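PDB 2QS8: Xaa-Pro Dipeptidase from Alteromonas macleodii, which probably acts as a metal-dependent carboxypeptidase of the amidohydrolase superfamily, releasing hydrophobic C-terminal residues from dipeptides. Local coordinates for residues Asn292-Pro295 with Glu296-Pro300; Gly330-Lys333 with His334-Trp338. One frame throughout, in Å; residues are numbered along the deposited sequence.

Contact 1: residues Asn292-Pro295 with Glu296-Pro300; sequences NFFP and EIVRP
Pro295 and Val298 run alongside each other in the same direction at the entry to helix 299-319. This is the close-packed half of the contact. Pro295 CD rests 3.7 Å from Val298 CB, and Val298 CG2 reaches along the same ring toward its CB and CG. The other valine methyl, CG1, is held anti to the backbone N (chi1 173°), which turns it to Phe294; Val298 CG1 stands 4.0 Å from Phe294 CB and meets the ring obliquely. The Phe294 side chain comes in roughly perpendicular to the valine; its ring carries Phe293 CD2 over the centre of one face and also meets the ring of Tyr76.

The backbone closes the turn through a single carbonyl. Arg299 N gives Pro295 O a nearly straight hydrogen bond of 3.0 Å, and Val298 N adds a weak, bent one.

Toward solvent the packing gives way to polar groups joined through water. Glu296 and Asn292 are both exposed, and Asn292 OD1 stands 3.4 Å from Glu296 OE2, acceptor against acceptor, with amide and carboxylate planes 71° apart. A water donates to Glu296 OE2 at 3.1 Å and to Phe294 O at 2.9 Å, and accepts a weak bond from Asn292 N at 3.3 Å. The extended Arg299 side chain turns its polar end to Ser288 O and, in a salt bridge, to Asp291.

With both water protons given to acceptors, the bridge joins a carboxylate and a carbonyl that cannot bond each other directly, while the apolar packing stands beside the bonds to Pro295 O.

Contact 2: residues Gly330-Lys333 with His334-Trp338; sequences GVQK and HGTNW
Thr336 OG1 donates a hydrogen bond to Lys333 O at 2.8 Å, with the hydroxyl tilted 22° out of the carbonyl plane. The bond spans a type II beta turn from Lys333 to Thr336, with Gly335 at its third position, where the backbone takes a positive phi (102°). Beside it, the same hydroxyl oxygen lies 3.8 Å from Gln332 CG, the two side chains running at a slant to one another. Thr336 OG1 sits between its own backbone N and carbonyl carbon (chi1 64°), a placement that turns the hydroxyl back to the start of the turn.

On the other flank, the His334 ring folds back over Gly330, whose backbone N lies over one ring face while its CA comes within 3.4 Å of His334 NE2. Gly330 N is itself hydrogen-bonded to Gln332 O, closing a small loop ahead of the turn.

The next shell fixes these groups. His334 NE2 is hydrogen-bonded to Gln74 O and the backbone N of His334 to Glu75, while the imidazole stacks on His98. The bent chain of Gln332 brings NE2 to Thr327 O.

The segment lies in the connection between helix 299-319 and helix 339-346. From it His334 packs against Val101 and Thr102 of helix 88-104, whereas Val331 and Gln332 lean on helix 278-287.

How the contacts relate
Contact 1 and contact 2 occur in series along the chain: contact 1 runs into the start of helix 299-319 and contact 2 follows its end. Their centres are 21 Å apart and their nearest atoms about 7 Å apart, so they do not touch. Both approach the active site. The side chain of Val298 in contact 1 and that of Gln332 in contact 2 are each about 7 Å from the bound methionine; Gly330 is about 7 Å from the magnesium ion, whereas the side chain of Phe294 is about 13 Å from the ion. Contact 2 follows closely on Asp328, a metal ligand that also lines the methionine pocket. Tyr76 joins the two regions, through a backbone hydrogen bond with Gly330.

Contact 1: residues Asn292-Pro295 with Glu296-Pro300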
loop_
_atom_site.group_PDB
_atom_site.type_symbol
_atom_site.label_atom_id
_atom_site.label_comp_id
_atom_site.label_asym_id
_atom_site.label_seq_id
_atom_site.Cartn_x
_atom_site.Cartn_y
_atom_site.Cartn_z
ATOM N N ASN A 292 13.244 -39.271 7.992
ATOM C CA ASN A 292 12.244 -38.569 8.796
ATOM C C ASN A 292 12.775 -37.692 9.919
ATOM O O ASN A 292 12.057 -37.413 10.884
ATOM C CB ASN A 292 11.237 -39.571 9.373
ATOM C CG ASN A 292 10.519 -40.364 8.291
ATOM O OD1 ASN A 292 9.860 -39.791 7.424
ATOM N ND2 ASN A 292 10.650 -41.687 8.337
ATOM N N PHE A 293 14.032 -37.271 9.816
ATOM C CA PHE A 293 14.599 -36.394 10.830
ATOM C C PHE A 293 14.024 -35.014 10.511
ATOM O O PHE A 293 13.433 -34.360 11.372
ATOM C CB PHE A 293 16.120 -36.350 10.746
ATOM C CG PHE A 293 16.753 -35.500 11.809
ATOM C CD1 PHE A 293 17.087 -36.045 13.041
ATOM C CD2 PHE A 293 16.972 -34.139 11.594
ATOM C CE1 PHE A 293 17.628 -35.256 14.035
ATOM C CE2 PHE A 293 17.510 -33.343 12.585
ATOM C CZ PHE A 293 17.838 -33.902 13.810
ATOM N N PHE A 294 14.208 -34.602 9.258
ATOM C CA PHE A 294 13.713 -33.330 8.748
ATOM C C PHE A 294 12.386 -33.572 8.014
ATOM O O PHE A 294 12.052 -34.704 7.654
ATOM C CB PHE A 294 14.689 -32.724 7.724
ATOM C CG PHE A 294 16.024 -32.290 8.298
ATOM C CD1 PHE A 294 16.098 -31.259 9.229
ATOM C CD2 PHE A 294 17.209 -32.891 7.869
ATOM C CE1 PHE A 294 17.334 -30.831 9.723
ATOM C CE2 PHE A 294 18.448 -32.472 8.360
ATOM C CZ PHE A 294 18.513 -31.443 9.284
ATOM N N PRO A 295 11.596 -32.510 7.815
ATOM C CA PRO A 295 10.333 -32.694 7.097
ATOM C C PRO A 295 10.771 -33.069 5.676
ATOM O O PRO A 295 11.888 -32.737 5.270
ATOM C CB PRO A 295 9.697 -31.312 7.166
ATOM C CG PRO A 295 10.175 -30.803 8.502
ATOM C CD PRO A 295 11.628 -31.210 8.510
ATOM N N GLU A 296 9.915 -33.750 4.926
ATOM C CA GLU A 296 10.271 -34.156 3.573
ATOM C C GLU A 296 10.642 -33.003 2.642
ATOM O O GLU A 296 11.492 -33.155 1.767
ATOM C CB GLU A 296 9.132 -34.972 2.942
ATOM C CG GLU A 296 8.911 -36.338 3.583
ATOM C CD GLU A 296 10.209 -37.117 3.784
ATOM O OE1 GLU A 296 10.952 -37.312 2.798
ATOM O OE2 GLU A 296 10.484 -37.536 4.932
ATOM N N ILE A 297 10.008 -31.852 2.830
ATOM C CA ILE A 297 10.276 -30.694 1.984
ATOM C C ILE A 297 11.616 -30.028 2.344
ATOM O O ILE A 297 12.244 -29.377 1.499
ATOM C CB ILE A 297 9.105 -29.673 2.077
ATOM C CG1 ILE A 297 9.253 -28.596 1.011
ATOM C CG2 ILE A 297 9.059 -29.049 3.453
ATOM C CD1 ILE A 297 8.019 -27.740 0.840
ATOM N N VAL A 298 12.051 -30.228 3.590
ATOM C CA VAL A 298 13.304 -29.677 4.100
ATOM C C VAL A 298 14.528 -30.555 3.776
ATOM O O VAL A 298 15.585 -30.048 3.394
ATOM C CB VAL A 298 13.244 -29.498 5.642
ATOM C CG1 VAL A 298 14.609 -29.077 6.177
ATOM C CG2 VAL A 298 12.187 -28.477 6.014
ATOM N N ARG A 299 14.371 -31.870 3.929
ATOM C CA ARG A 299 15.460 -32.820 3.688
ATOM C C ARG A 299 16.339 -32.566 2.453
ATOM O O ARG A 299 17.558 -32.538 2.559
ATOM C CB ARG A 299 14.906 -34.251 3.632
ATOM C CG ARG A 299 15.994 -35.311 3.597
ATOM C CD ARG A 299 15.433 -36.721 3.697
ATOM N NE ARG A 299 16.491 -37.684 3.976
ATOM C CZ ARG A 299 16.300 -38.990 4.121
ATOM N NH1 ARG A 299 15.087 -39.507 4.012
ATOM N NH2 ARG A 299 17.325 -39.780 4.389
ATOM N N PRO A 300 15.733 -32.391 1.268
ATOM C CA PRO A 300 16.500 -32.142 0.040
ATOM C C PRO A 300 17.413 -30.918 0.147
ATOM O O PRO A 300 18.568 -30.951 -0.277
ATOM C CB PRO A 300 15.413 -31.933 -1.018
ATOM C CG PRO A 300 14.267 -32.720 -0.497
ATOM C CD PRO A 300 14.288 -32.425 0.981
HETATM O O HOH W 1 13.247 -36.655 5.927
#

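Contact 2: residues Gly330-Lys333 with His334-Trp338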
loop_
_atom_site.group_PDB
_atom_site.type_symbol
_atom_site.label_atom_id
_atom_site.label_comp_id
_atom_site.label_asym_id
_atom_site.label_seq_id
_atom_site.Cartn_x
_atom_site.Cartn_y
_atom_site.Cartn_z
ATOM N N GLY A 330 21.476 -23.071 17.688
ATOM C CA GLY A 330 20.030 -22.999 17.836
ATOM C C GLY A 330 19.509 -24.038 16.856
ATOM O O GLY A 330 18.366 -24.479 16.920
ATOM N N VAL A 331 20.402 -24.389 15.956
ATOM C CA VAL A 331 20.275 -25.463 15.052
ATOM C C VAL A 331 20.890 -26.587 15.843
ATOM O O VAL A 331 20.202 -27.453 16.364
ATOM C CB VAL A 331 21.039 -25.203 13.725
ATOM C CG1 VAL A 331 20.992 -26.431 12.845
ATOM C CG2 VAL A 331 20.445 -23.995 13.012
ATOM N N GLN A 332 22.220 -26.582 15.928
ATOM C CA GLN A 332 22.908 -27.544 16.783
ATOM C C GLN A 332 22.734 -27.069 18.209
ATOM O O GLN A 332 22.284 -25.944 18.434
ATOM C CB GLN A 332 24.403 -27.671 16.415
ATOM C CG GLN A 332 25.209 -26.396 16.595
ATOM C CD GLN A 332 25.129 -25.465 15.389
ATOM O OE1 GLN A 332 24.688 -25.882 14.314
ATOM N NE2 GLN A 332 25.496 -24.193 15.334
ATOM N N LYS A 333 23.089 -27.900 19.181
ATOM C CA LYS A 333 22.940 -27.526 20.589
ATOM C C LYS A 333 23.749 -26.283 20.972
ATOM O O LYS A 333 24.842 -26.058 20.451
ATOM C CB LYS A 333 23.372 -28.683 21.487
ATOM C CG LYS A 333 22.474 -29.910 21.468
ATOM C CD LYS A 333 21.350 -29.774 22.483
ATOM C CE LYS A 333 21.047 -31.099 23.178
ATOM N NZ LYS A 333 20.734 -32.191 22.218
ATOM N N HIS A 334 23.204 -25.485 21.888
ATOM C CA HIS A 334 23.882 -24.286 22.368
ATOM C C HIS A 334 24.986 -24.761 23.291
ATOM O O HIS A 334 24.801 -25.730 24.033
ATOM C CB HIS A 334 22.915 -23.384 23.148
ATOM C CG HIS A 334 21.923 -22.665 22.288
ATOM N ND1 HIS A 334 22.252 -21.547 21.550
ATOM C CD2 HIS A 334 20.630 -22.942 21.998
ATOM C CE1 HIS A 334 21.203 -21.172 20.841
ATOM N NE2 HIS A 334 20.207 -22.000 21.093
ATOM N N GLY A 335 26.131 -24.090 23.254
ATOM C CA GLY A 335 27.236 -24.496 24.102
ATOM C C GLY A 335 28.304 -25.274 23.350
ATOM O O GLY A 335 29.392 -25.526 23.871
ATOM N N THR A 336 28.003 -25.666 22.122
ATOM C CA THR A 336 28.968 -26.400 21.313
ATOM C C THR A 336 29.595 -25.432 20.303
ATOM O O THR A 336 30.204 -25.839 19.310
ATOM C CB THR A 336 28.283 -27.564 20.559
ATOM O OG1 THR A 336 27.319 -27.039 19.633
ATOM C CG2 THR A 336 27.592 -28.503 21.566
ATOM N N ASN A 337 29.435 -24.143 20.580
ATOM C CA ASN A 337 29.944 -23.087 19.709
ATOM C C ASN A 337 31.414 -23.281 19.330
ATOM O O ASN A 337 31.808 -23.016 18.191
ATOM C CB ASN A 337 29.764 -21.729 20.386
ATOM C CG ASN A 337 28.343 -21.509 20.900
ATOM O OD1 ASN A 337 27.593 -20.682 20.367
ATOM N ND2 ASN A 337 27.968 -22.249 21.939
ATOM N N TRP A 338 32.213 -23.761 20.279
ATOM C CA TRP A 338 33.646 -23.963 20.051
ATOM C C TRP A 338 34.003 -24.800 18.819
ATOM O O TRP A 338 35.042 -24.559 18.188
ATOM C CB TRP A 338 34.298 -24.587 21.284
ATOM C CG TRP A 338 33.779 -25.954 21.608
ATOM C CD1 TRP A 338 32.702 -26.262 22.383
ATOM C CD2 TRP A 338 34.301 -27.201 21.135
ATOM N NE1 TRP A 338 32.518 -27.623 22.428
ATOM C CE2 TRP A 338 33.489 -28.225 21.674
ATOM C CE3 TRP A 338 35.382 -27.554 20.318
ATOM C CZ2 TRP A 338 33.716 -29.579 21.410
ATOM C CZ3 TRP A 338 35.611 -28.900 20.055
ATOM C CH2 TRP A 338 34.781 -29.898 20.604
#